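Local coordinates for protein DegQ (Legionella fallonii, PDB 3PV2) that probably degrades misfolded proteins as a trypsin-fold, PDZ-containing chaperone-protease of the HtrA family that encloses its active sites in a 12-subunit assembly, at residues A298-A302 and I335-R339; I262-H266 and Q316-K321; V37-L41 and R73-S77; I92-V97 and N204-A208; N364-Y368 and K431-L435. One frame throughout, in Å; residues are numbered along the deposited sequence.

Interaction 1 of 5, residues A298-A302 and I335-R339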
# COMPACT_ATOMS: atom_id res chain seq x y z
N ALA B 298 -6.57 -24.09 61.09
CA ALA B 298 -5.56 -23.80 62.10
C ALA B 298 -5.92 -22.68 63.05
O ALA B 298 -5.26 -22.54 64.08
CB ALA B 298 -4.27 -23.51 61.44
N GLY B 299 -6.95 -21.87 62.73
CA GLY B 299 -7.40 -20.84 63.59
C GLY B 299 -6.91 -19.43 63.22
O GLY B 299 -7.10 -18.50 63.98
N LEU B 300 -6.33 -19.27 62.04
CA LEU B 300 -5.83 -17.98 61.55
C LEU B 300 -6.99 -17.05 61.22
O LEU B 300 -8.02 -17.51 60.79
CB LEU B 300 -4.97 -18.17 60.32
CG LEU B 300 -3.96 -17.11 59.91
CD1 LEU B 300 -2.75 -17.11 60.82
CD2 LEU B 300 -3.47 -17.28 58.46
N LYS B 301 -6.82 -15.75 61.46
CA LYS B 301 -7.82 -14.79 61.11
C LYS B 301 -7.23 -13.55 60.45
O LYS B 301 -6.07 -13.17 60.71
CB LYS B 301 -8.50 -14.32 62.40
CG LYS B 301 -9.18 -15.46 63.14
CD LYS B 301 -10.17 -14.95 64.18
CE LYS B 301 -11.09 -16.13 64.69
NZ LYS B 301 -11.98 -15.68 65.82
N ALA B 302 -8.09 -12.89 59.66
CA ALA B 302 -7.78 -11.62 59.04
C ALA B 302 -7.37 -10.67 60.15
O ALA B 302 -8.02 -10.62 61.15
CB ALA B 302 -9.04 -11.07 58.27
N ILE B 335 2.81 -21.72 62.89
CA ILE B 335 2.66 -20.29 62.54
C ILE B 335 2.47 -19.47 63.79
O ILE B 335 1.59 -19.75 64.57
CB ILE B 335 1.46 -20.02 61.59
CG1 ILE B 335 1.56 -20.85 60.30
CG2 ILE B 335 1.47 -18.57 61.21
CD1 ILE B 335 0.17 -21.06 59.55
N ILE B 336 3.30 -18.47 64.02
CA ILE B 336 3.18 -17.66 65.23
C ILE B 336 2.64 -16.32 64.77
O ILE B 336 3.18 -15.77 63.86
CB ILE B 336 4.54 -17.50 66.00
CG1 ILE B 336 4.99 -18.85 66.59
CG2 ILE B 336 4.44 -16.48 67.18
CD1 ILE B 336 6.29 -18.72 67.39
N VAL B 337 1.56 -15.85 65.37
CA VAL B 337 0.95 -14.55 64.99
C VAL B 337 0.80 -13.66 66.22
O VAL B 337 0.89 -14.07 67.33
CB VAL B 337 -0.43 -14.68 64.24
CG1 VAL B 337 -0.29 -15.51 62.87
CG2 VAL B 337 -1.43 -15.29 65.13
N GLU B 338 0.58 -12.39 65.95
CA GLU B 338 0.17 -11.45 66.96
C GLU B 338 -1.26 -11.14 66.63
O GLU B 338 -1.56 -10.77 65.52
CB GLU B 338 0.97 -10.15 66.89
CG GLU B 338 2.37 -10.21 67.40
CD GLU B 338 2.46 -10.15 68.90
OE1 GLU B 338 1.71 -9.42 69.58
OE2 GLU B 338 3.30 -10.87 69.42
N ARG B 339 -2.15 -11.25 67.60
CA ARG B 339 -3.49 -10.85 67.39
C ARG B 339 -3.92 -9.90 68.46
O ARG B 339 -4.12 -10.32 69.56
CB ARG B 339 -4.41 -12.09 67.39
CG ARG B 339 -5.92 -11.76 67.37
CD ARG B 339 -6.82 -13.09 67.31
NE ARG B 339 -6.37 -13.98 66.24
CZ ARG B 339 -6.67 -15.27 66.12
NH1 ARG B 339 -7.44 -15.88 67.01
NH2 ARG B 339 -6.17 -15.96 65.10
O HOH W 1 -7.69 -18.69 66.51
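Arg339, near the end of strand 332-339, swings its guanidinium group over to Gly299 and Lys301, in the loop that leaves helix 294-298 of the first PDZ domain. Gly299, with phi 101°, ends that helix in a Schellman motif, and its carbonyl oxygen accepts from the arginine. The Arg339 chain runs straight through CG and CD, then bends at chi3 (-51°), which brings NH2 to 2.9 Å from Gly299 O. The oxygen lies a little out of the guanidinium plane. NH2 also forms a salt bridge with Asp304, whose carboxylate holds the backbone N of Lys301 as well, so one acid ties the loop to the arginine. Lys301 comes over one face of the guanidinium, its CG 3.6 Å from Arg339 NH2 and its extended chain crossing the group at a slant. Its ammonium end stays apart, NZ lying 4.7 Å from Arg339 NH1. Beneath this polar layer Leu300 faces the core. With CG anti to the backbone N (chi1 -158°), its CD1 meets Val337 CG1 at 3.6 Å, while Ile335 CG2 is a looser neighbour of the same methyl. At the guanidinium edge, in its plane, a water closes the ring: it donates to Gly299 O at 2.6 Å and accepts from Arg339 NH1 at 2.9 Å.

Interaction 2 of 5, residues I262-H266 and Q316-K321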
# COMPACT_ATOMS: atom_id res chain seq x y z
N ILE B 262 -4.29 -18.51 52.68
CA ILE B 262 -4.26 -17.13 53.22
C ILE B 262 -3.50 -16.11 52.38
O ILE B 262 -2.39 -16.39 51.93
CB ILE B 262 -3.51 -17.09 54.50
CG1 ILE B 262 -2.04 -17.42 54.22
CG2 ILE B 262 -4.10 -18.10 55.46
CD1 ILE B 262 -1.11 -16.88 55.23
N PHE B 263 -4.06 -14.91 52.25
CA PHE B 263 -3.39 -13.86 51.60
C PHE B 263 -2.72 -12.99 52.64
O PHE B 263 -3.30 -12.72 53.70
CB PHE B 263 -4.42 -13.03 50.86
CG PHE B 263 -4.90 -13.61 49.55
CD1 PHE B 263 -5.48 -14.89 49.48
CD2 PHE B 263 -4.88 -12.81 48.38
CE1 PHE B 263 -5.99 -15.40 48.26
CE2 PHE B 263 -5.38 -13.30 47.14
CZ PHE B 263 -5.93 -14.59 47.08
N VAL B 264 -1.53 -12.49 52.33
CA VAL B 264 -0.87 -11.58 53.19
C VAL B 264 -0.60 -10.26 52.42
O VAL B 264 -0.71 -10.20 51.21
CB VAL B 264 0.38 -12.15 53.76
CG1 VAL B 264 0.05 -13.26 54.76
CG2 VAL B 264 1.35 -12.56 52.65
N GLN B 265 -0.34 -9.19 53.14
CA GLN B 265 0.09 -7.96 52.56
C GLN B 265 1.20 -7.41 53.46
O GLN B 265 1.33 -7.82 54.61
CB GLN B 265 -1.03 -6.97 52.48
CG GLN B 265 -1.44 -6.26 53.73
CD GLN B 265 -2.73 -5.44 53.52
OE1 GLN B 265 -3.76 -6.02 53.69
NE2 GLN B 265 -2.67 -4.14 53.14
N HIS B 266 1.94 -6.47 52.91
CA HIS B 266 3.06 -5.80 53.58
C HIS B 266 2.52 -4.97 54.72
O HIS B 266 1.52 -4.22 54.55
CB HIS B 266 3.83 -4.90 52.57
CG HIS B 266 5.06 -4.26 53.14
ND1 HIS B 266 6.22 -4.97 53.43
CD2 HIS B 266 5.32 -2.96 53.48
CE1 HIS B 266 7.12 -4.14 53.95
NE2 HIS B 266 6.60 -2.92 54.00
N GLN B 316 8.79 -9.71 56.60
CA GLN B 316 8.28 -9.14 55.35
C GLN B 316 7.25 -10.06 54.76
O GLN B 316 7.45 -11.27 54.79
CB GLN B 316 9.41 -9.06 54.34
CG GLN B 316 10.60 -8.22 54.75
CD GLN B 316 10.64 -6.93 53.98
OE1 GLN B 316 11.67 -6.57 53.42
NE2 GLN B 316 9.52 -6.24 53.93
N ALA B 317 6.19 -9.50 54.21
CA ALA B 317 5.13 -10.31 53.64
C ALA B 317 5.65 -11.29 52.55
O ALA B 317 5.14 -12.38 52.41
CB ALA B 317 4.00 -9.45 53.04
N THR B 318 6.58 -10.86 51.72
CA THR B 318 7.13 -11.73 50.66
C THR B 318 7.68 -13.06 51.19
O THR B 318 7.52 -14.09 50.56
CB THR B 318 8.22 -11.02 49.87
OG1 THR B 318 9.06 -10.30 50.78
CG2 THR B 318 7.58 -10.07 48.87
N GLN B 319 8.21 -13.06 52.38
CA GLN B 319 8.77 -14.30 52.95
C GLN B 319 7.72 -15.37 53.24
O GLN B 319 8.07 -16.53 53.32
CB GLN B 319 9.57 -14.05 54.25
CG GLN B 319 10.57 -13.03 54.16
CD GLN B 319 11.12 -12.66 55.53
OE1 GLN B 319 10.39 -12.24 56.42
NE2 GLN B 319 12.42 -12.83 55.71
N VAL B 320 6.44 -15.01 53.37
CA VAL B 320 5.47 -15.99 53.75
C VAL B 320 5.25 -16.92 52.58
O VAL B 320 5.23 -18.15 52.70
CB VAL B 320 4.18 -15.33 54.16
CG1 VAL B 320 3.01 -16.34 54.20
CG2 VAL B 320 4.37 -14.60 55.47
N LYS B 321 5.19 -16.31 51.41
CA LYS B 321 4.80 -16.98 50.16
C LYS B 321 5.92 -17.93 49.80
O LYS B 321 5.74 -19.16 49.64
CB LYS B 321 4.59 -15.90 49.10
CG LYS B 321 4.22 -14.48 49.78
CD LYS B 321 3.69 -13.37 48.81
CE LYS B 321 2.18 -13.53 48.45
NZ LYS B 321 1.52 -12.22 48.00
O HOH W 2 -0.69 -13.62 49.54
O HOH W 3 -0.82 -11.14 47.94
O HOH W 4 6.62 -7.54 52.05
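His266 has its CG anti to the backbone N (chi1 -175°), and Gln316 is bent at chi2 (-108°); together these turns set the imidazole and the amide side by side, their planes 55° apart. Gln316 NE2 lies at the ring edge, in its plane, 3.2 Å from His266 CE1, and donates to Asn168 of a third subunit. A water lies 2.9 Å from His266 ND1 and accepts a weak bond from the backbone N of Thr318. Further along the strand the contact is apolar. Ala317 CB presses on the backbone, 3.5 Å from Gln265 C, and Val264 CG2 reaches in above it to within 4.2 Å of Val320 CB. Two waters join Lys321 NZ to Val264: one accepts from NZ at 2.6 Å and donates weakly to Val264 O, the other accepts from Val264 N and, weakly, from NZ. Strand 262-266 pairs through Phe263 and Gln265 with strand 284-289, whereas the N and O of Val264 point to water in the cleft before helix 318-325, consistent with the peptide-binding groove of PDZ domains. Behind the cleft, Ile306 of strand 305-309 underlies Ile262 and Val264, and Ile309 of the same strand meets Val320.

Interaction 3 of 5, residues V37-L41 and R73-S77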
# COMPACT_ATOMS: atom_id res chain seq x y z
N VAL B 37 22.69 -25.63 25.23
CA VAL B 37 21.53 -26.52 24.98
C VAL B 37 21.22 -26.55 23.49
O VAL B 37 21.34 -25.52 22.81
CB VAL B 37 20.25 -26.01 25.70
CG1 VAL B 37 19.04 -26.92 25.44
CG2 VAL B 37 20.52 -25.88 27.19
N GLN B 38 20.84 -27.73 23.03
CA GLN B 38 20.38 -28.01 21.67
C GLN B 38 19.00 -28.59 21.83
O GLN B 38 18.79 -29.43 22.70
CB GLN B 38 21.24 -29.12 21.01
CG GLN B 38 22.61 -28.69 20.45
CD GLN B 38 23.53 -28.03 21.51
OE1 GLN B 38 23.79 -28.59 22.60
NE2 GLN B 38 24.04 -26.84 21.19
N GLY B 39 18.06 -28.24 20.98
CA GLY B 39 16.77 -28.88 21.11
C GLY B 39 15.83 -28.65 19.97
O GLY B 39 16.19 -28.03 18.98
N TYR B 40 14.62 -29.18 20.13
CA TYR B 40 13.50 -28.88 19.25
C TYR B 40 12.35 -28.31 20.09
O TYR B 40 12.06 -28.79 21.19
CB TYR B 40 13.02 -30.13 18.49
CG TYR B 40 14.04 -30.68 17.52
CD1 TYR B 40 15.23 -31.26 17.98
CD2 TYR B 40 13.83 -30.64 16.14
CE1 TYR B 40 16.18 -31.76 17.11
CE2 TYR B 40 14.78 -31.15 15.25
CZ TYR B 40 15.95 -31.71 15.75
OH TYR B 40 16.91 -32.22 14.91
N LEU B 41 11.71 -27.28 19.54
CA LEU B 41 10.54 -26.66 20.17
C LEU B 41 9.24 -27.09 19.47
O LEU B 41 9.24 -27.42 18.28
CB LEU B 41 10.68 -25.13 20.20
CG LEU B 41 11.15 -24.33 18.97
CD1 LEU B 41 9.98 -23.96 18.08
CD2 LEU B 41 11.92 -23.08 19.41
N ARG B 73 11.01 -27.68 15.01
CA ARG B 73 11.97 -26.61 14.75
C ARG B 73 13.21 -26.73 15.64
O ARG B 73 13.11 -27.06 16.81
CB ARG B 73 11.31 -25.23 14.92
CG ARG B 73 12.25 -24.04 14.58
CD ARG B 73 11.71 -23.06 13.50
NE ARG B 73 11.02 -23.69 12.36
CZ ARG B 73 11.60 -24.30 11.31
NH1 ARG B 73 12.92 -24.42 11.22
NH2 ARG B 73 10.84 -24.82 10.35
N LYS B 74 14.38 -26.45 15.07
CA LYS B 74 15.66 -26.70 15.71
C LYS B 74 16.19 -25.39 16.33
O LYS B 74 16.11 -24.35 15.70
CB LYS B 74 16.62 -27.27 14.66
CG LYS B 74 18.04 -27.61 15.14
CD LYS B 74 18.08 -28.65 16.24
CE LYS B 74 19.51 -28.93 16.69
NZ LYS B 74 20.25 -29.71 15.66
N PHE B 75 16.71 -25.46 17.57
CA PHE B 75 17.30 -24.28 18.23
C PHE B 75 18.51 -24.59 19.11
O PHE B 75 18.71 -25.73 19.53
CB PHE B 75 16.27 -23.55 19.09
CG PHE B 75 16.03 -24.19 20.44
CD1 PHE B 75 16.76 -23.81 21.55
CD2 PHE B 75 15.06 -25.17 20.59
CE1 PHE B 75 16.53 -24.38 22.79
CE2 PHE B 75 14.82 -25.75 21.82
CZ PHE B 75 15.55 -25.36 22.92
N GLU B 76 19.28 -23.54 19.40
CA GLU B 76 20.25 -23.59 20.49
C GLU B 76 20.19 -22.37 21.41
O GLU B 76 19.79 -21.26 21.02
CB GLU B 76 21.70 -23.91 20.05
CG GLU B 76 22.37 -22.98 19.06
CD GLU B 76 23.11 -23.75 17.93
OE1 GLU B 76 22.48 -24.63 17.28
OE2 GLU B 76 24.31 -23.48 17.69
N SER B 77 20.55 -22.65 22.65
CA SER B 77 20.38 -21.72 23.73
C SER B 77 21.66 -21.75 24.56
O SER B 77 22.15 -22.81 24.93
CB SER B 77 19.19 -22.15 24.57
OG SER B 77 19.32 -21.63 25.88
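Strands 37-40 and 74-77 run antiparallel, their axes 4.8 Å apart at closest approach, in a register that pairs Val37 with Ser77 and Gly39 with Phe75 as hydrogen-bonded pairs, and Gln38 with Glu76 and Tyr40 with Lys74 as non-hydrogen-bonded ones. Both hydrogen-bonded pairs are doubly linked, as by Gly39 N to Phe75 O at 3.0 Å, and Leu41 N to Arg73 O adds a fifth bond just beyond the last bridge. Phe75 folds back over its partner strand: chi1 of 80° sets its CG between the backbone N and carbonyl carbon, and the ring lies flat across Gly39, whose N sits 4.1 Å above the ring plane, over its centre. This is the cross-strand glycine-aromatic pairing known as aromatic rescue, in which the ring shields a backbone that has no side chain of its own. Leu41 CD2 flanks the same ring, 4.0 Å from Phe75 CD2. The two strands belong to the N-terminal beta-barrel of the trypsin fold. The chain joining them, mostly not modelled, corresponds to the long loop LA of HtrA proteases. On the sheet face of Tyr40 and Lys74, the lysine bends at chi2 (61°) and lays its CD over the tyrosine ring, a CH-pi contact 4.0 Å from the centroid. Its NZ carries on to a salt bridge with Glu395 of a fourth subunit. Gln38 and Glu76 pack more loosely beside them, Gln38 NE2 lying 3.9 Å from Glu76 CB. On the Phe75 face, Ser77 OG bonds to Val97 O, and Val37 packs on Ala101 and Ile104 of strand 101-107.

Interaction 4 of 5, residues I92-V97 and N204-A208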
# COMPACT_ATOMS: atom_id res chain seq x y z
N ILE B 92 23.39 -24.97 39.26
CA ILE B 92 22.12 -24.28 39.14
C ILE B 92 22.13 -23.44 37.88
O ILE B 92 23.12 -22.79 37.56
CB ILE B 92 21.85 -23.31 40.34
CG1 ILE B 92 21.69 -24.09 41.63
CG2 ILE B 92 20.57 -22.57 40.17
CD1 ILE B 92 20.67 -25.14 41.62
N THR B 93 21.02 -23.39 37.20
CA THR B 93 20.89 -22.45 36.11
C THR B 93 19.47 -22.00 36.02
O THR B 93 18.67 -22.32 36.91
CB THR B 93 21.40 -23.06 34.81
OG1 THR B 93 21.46 -22.00 33.82
CG2 THR B 93 20.48 -24.26 34.33
N ASN B 94 19.09 -21.21 35.01
CA ASN B 94 17.67 -20.88 34.88
C ASN B 94 16.88 -21.95 34.19
O ASN B 94 17.39 -22.61 33.29
CB ASN B 94 17.51 -19.68 34.03
CG ASN B 94 18.11 -18.43 34.65
OD1 ASN B 94 17.83 -18.10 35.83
ND2 ASN B 94 18.85 -17.69 33.86
N ASP B 95 15.61 -22.10 34.53
CA ASP B 95 14.75 -23.01 33.74
C ASP B 95 14.65 -22.60 32.26
O ASP B 95 14.69 -23.46 31.38
CB ASP B 95 13.34 -23.17 34.37
CG ASP B 95 12.61 -24.42 33.89
OD1 ASP B 95 11.50 -24.26 33.37
OD2 ASP B 95 13.13 -25.57 34.03
N HIS B 96 14.49 -21.31 31.99
CA HIS B 96 14.37 -20.86 30.60
C HIS B 96 15.61 -21.19 29.76
O HIS B 96 15.48 -21.40 28.58
CB HIS B 96 13.99 -19.39 30.48
CG HIS B 96 15.13 -18.43 30.67
ND1 HIS B 96 15.28 -17.70 31.81
CD2 HIS B 96 16.13 -18.04 29.83
CE1 HIS B 96 16.35 -16.92 31.69
NE2 HIS B 96 16.89 -17.12 30.50
N VAL B 97 16.78 -21.30 30.39
CA VAL B 97 17.99 -21.69 29.65
C VAL B 97 17.86 -23.12 29.10
O VAL B 97 18.25 -23.41 27.96
CB VAL B 97 19.25 -21.49 30.55
CG1 VAL B 97 20.51 -22.13 29.99
CG2 VAL B 97 19.50 -19.99 30.76
N ASN B 204 24.77 -14.19 30.44
CA ASN B 204 25.11 -14.34 31.85
C ASN B 204 23.95 -14.74 32.79
O ASN B 204 24.13 -14.88 34.02
CB ASN B 204 25.81 -13.09 32.33
CG ASN B 204 27.14 -12.84 31.61
OD1 ASN B 204 28.20 -13.04 32.21
ND2 ASN B 204 27.10 -12.38 30.33
N SER B 205 22.80 -14.95 32.19
CA SER B 205 21.67 -15.47 32.87
C SER B 205 21.94 -16.91 33.31
O SER B 205 22.37 -17.76 32.49
CB SER B 205 20.52 -15.48 31.89
OG SER B 205 19.27 -15.65 32.53
N GLY B 206 21.66 -17.17 34.58
CA GLY B 206 21.94 -18.43 35.20
C GLY B 206 23.25 -18.38 35.96
O GLY B 206 23.61 -19.34 36.66
N GLY B 207 24.00 -17.29 35.79
CA GLY B 207 25.30 -17.17 36.46
C GLY B 207 25.09 -16.58 37.85
O GLY B 207 23.95 -16.51 38.33
N ALA B 208 26.16 -16.11 38.45
CA ALA B 208 26.26 -15.82 39.87
C ALA B 208 26.17 -14.30 40.07
O ALA B 208 26.77 -13.54 39.34
CB ALA B 208 27.62 -16.30 40.36
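His96 and Ser205 meet in the cleft between the two beta-barrels of the trypsin fold, an arrangement that matches the catalytic triad of serine proteases, with Asp126 probably its third member. The histidine can be followed outward from its backbone. CB leaves the first turn of helix 95-98, and chi1 of 80° places CG between the backbone N and carbonyl carbon, swinging the imidazole toward the serine. ND1 is hydrogen-bonded to Asp126 OD2, which fixes the rotation of the imidazole. CE1 and NE2 form the edge turned to the serine: Ser205 OG lies close to the ring plane, 3.3 Å from His96 CE1 and 3.5 Å from His96 NE2. Ser205 OG in this structure is hydrogen-bonded to the backbone N of Ala222. Ser205 itself is held in a type II turn from Asn204 to Gly207, closed by Gly207 N to Asn204 O at 3.0 Å, within a Gly-Asn-Ser-Gly-Gly sequence of the kind that carries the nucleophile in HtrA proteases. Gly206 takes the positive phi (97°) of the turn and packs beside the end of strand 90-93. The Asn94 side chain points toward Ser205 and Gly206. Val97 CG2 makes a van der Waals contact, 4.0 Å from Ser205 O. Next to the turn Thr93 OG1, itself bonded to Ser80 O, comes to 3.9 Å from Gly206 CA.

Interaction 5 of 5, residues N364-Y368 and K431-L435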
# COMPACT_ATOMS: atom_id res chain seq x y z
N ASN B 364 -20.44 -29.23 48.42
CA ASN B 364 -21.42 -28.27 47.86
C ASN B 364 -21.65 -28.66 46.39
O ASN B 364 -21.25 -27.97 45.46
CB ASN B 364 -20.87 -26.87 48.04
CG ASN B 364 -21.91 -25.79 47.72
OD1 ASN B 364 -23.10 -26.08 47.47
ND2 ASN B 364 -21.47 -24.53 47.72
N PRO B 365 -22.19 -29.86 46.17
CA PRO B 365 -22.03 -30.43 44.82
C PRO B 365 -22.84 -29.71 43.75
O PRO B 365 -22.45 -29.73 42.56
CB PRO B 365 -22.49 -31.84 44.97
CG PRO B 365 -23.41 -31.85 46.18
CD PRO B 365 -23.12 -30.62 47.01
N PHE B 366 -23.86 -28.98 44.12
CA PHE B 366 -24.57 -28.32 43.04
C PHE B 366 -24.22 -26.90 42.87
O PHE B 366 -24.31 -26.39 41.73
CB PHE B 366 -26.05 -28.46 43.28
CG PHE B 366 -26.49 -29.89 43.49
CD1 PHE B 366 -27.22 -30.22 44.60
CD2 PHE B 366 -26.10 -30.88 42.63
CE1 PHE B 366 -27.62 -31.50 44.84
CE2 PHE B 366 -26.47 -32.23 42.85
CZ PHE B 366 -27.27 -32.54 43.97
N LEU B 367 -23.99 -26.19 43.97
CA LEU B 367 -23.83 -24.71 43.92
C LEU B 367 -22.38 -24.30 43.97
O LEU B 367 -22.08 -23.08 43.95
CB LEU B 367 -24.54 -24.11 45.14
CG LEU B 367 -26.08 -24.44 45.20
CD1 LEU B 367 -26.73 -23.65 46.36
CD2 LEU B 367 -26.81 -24.17 43.83
N TYR B 368 -21.47 -25.28 44.09
CA TYR B 368 -20.03 -25.00 44.02
C TYR B 368 -19.67 -24.08 42.83
O TYR B 368 -20.03 -24.34 41.71
CB TYR B 368 -19.19 -26.31 43.94
CG TYR B 368 -17.75 -26.02 43.59
CD1 TYR B 368 -16.83 -25.66 44.59
CD2 TYR B 368 -17.32 -26.04 42.25
CE1 TYR B 368 -15.50 -25.34 44.28
CE2 TYR B 368 -15.99 -25.68 41.92
CZ TYR B 368 -15.09 -25.34 42.94
OH TYR B 368 -13.77 -25.01 42.60
N LYS B 431 -31.58 -33.52 47.49
CA LYS B 431 -31.26 -34.88 46.89
C LYS B 431 -29.77 -34.92 46.75
O LYS B 431 -29.11 -33.86 46.56
CB LYS B 431 -31.86 -35.20 45.49
CG LYS B 431 -33.33 -34.84 45.25
CD LYS B 431 -33.73 -35.01 43.75
CE LYS B 431 -34.76 -33.91 43.27
NZ LYS B 431 -34.53 -33.29 41.86
N LYS B 432 -29.22 -36.10 46.90
CA LYS B 432 -27.79 -36.27 46.58
C LYS B 432 -27.52 -36.34 45.04
O LYS B 432 -26.42 -36.04 44.61
CB LYS B 432 -27.26 -37.52 47.28
CG LYS B 432 -26.87 -37.27 48.80
CD LYS B 432 -25.48 -36.57 48.95
CE LYS B 432 -24.73 -36.91 50.26
NZ LYS B 432 -25.19 -36.12 51.44
N LYS B 433 -28.48 -36.79 44.22
CA LYS B 433 -28.13 -37.11 42.84
C LYS B 433 -28.15 -35.87 41.89
O LYS B 433 -27.32 -35.72 41.05
CB LYS B 433 -29.09 -38.14 42.29
CG LYS B 433 -28.94 -38.38 40.79
CD LYS B 433 -29.57 -39.75 40.31
CE LYS B 433 -28.57 -40.60 39.47
NZ LYS B 433 -27.41 -41.11 40.30
N GLU B 434 -29.12 -35.00 42.03
CA GLU B 434 -29.26 -33.95 41.06
C GLU B 434 -30.06 -32.84 41.61
O GLU B 434 -30.77 -33.01 42.64
CB GLU B 434 -29.99 -34.52 39.90
CG GLU B 434 -31.32 -34.94 40.41
CD GLU B 434 -31.99 -36.00 39.54
OE1 GLU B 434 -31.32 -36.64 38.68
OE2 GLU B 434 -33.18 -36.17 39.77
N LEU B 435 -29.93 -31.68 41.00
CA LEU B 435 -30.73 -30.55 41.32
C LEU B 435 -31.33 -30.04 40.03
O LEU B 435 -30.64 -29.66 39.10
CB LEU B 435 -29.88 -29.45 41.97
CG LEU B 435 -30.56 -28.09 42.24
CD1 LEU B 435 -31.68 -28.15 43.24
CD2 LEU B 435 -29.57 -26.99 42.75
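In the second PDZ domain, the turn that follows the linking helix 353-362 inserts Phe366 into the loop leading to strand 435-441. The aromatic ring is held across this loop, which bends round its far end. Leu435 CB lies over one face in a CH-pi contact, 3.9 Å from the ring centroid and displaced toward the rim. Pro365 CG backs the opposite face, over its centre. At the edge, in the ring plane, Lys431 O approaches Phe366 CE1 to 3.3 Å, so the polarised rim of the ring probably meets the carbonyl favourably. Glu434 N stands near the tip, 3.6 Å from Phe366 CZ. The ring is aimed there by chi1 of -53°, which sets CG anti to the carbonyl carbon, and the turn that carries it is closed by a bond from Tyr368 N to Asn364 O at 3.0 Å. Next door Leu367 CD2 touches Leu435 CD2 at 4.1 Å, the two side chains crossing at about a right angle. Leu367 also packs on Leu424 and Ala428 of helix 421-428, and Phe366 on Val450 of the last strand. Phe366 thus joins the approach from the linker helix to the strands and helix 421-428 of a PDZ fold.

In the fold
From the N terminus, interaction 3 comes first, pairing strands 32-40 and 74-85 across the mostly unmodelled chain between them. Interaction 4 then spans more than a hundred residues, bringing the N-terminal barrel to the turn that opens strand 208-211 of the second barrel; the two contacts touch through Ser77 and Val97. In the first PDZ domain interactions 1 and 2 cross, their segments following one another alternately, and Leu300 packs against Ile262 where they meet; both reach one sheet. Interaction 5 lies beyond helix 353-362, about 19 Å from interaction 1 at the nearest atoms, and ties the start of the second PDZ domain to the loop before strand 435-441. Protease domain, first PDZ domain and second PDZ domain thus follow in series.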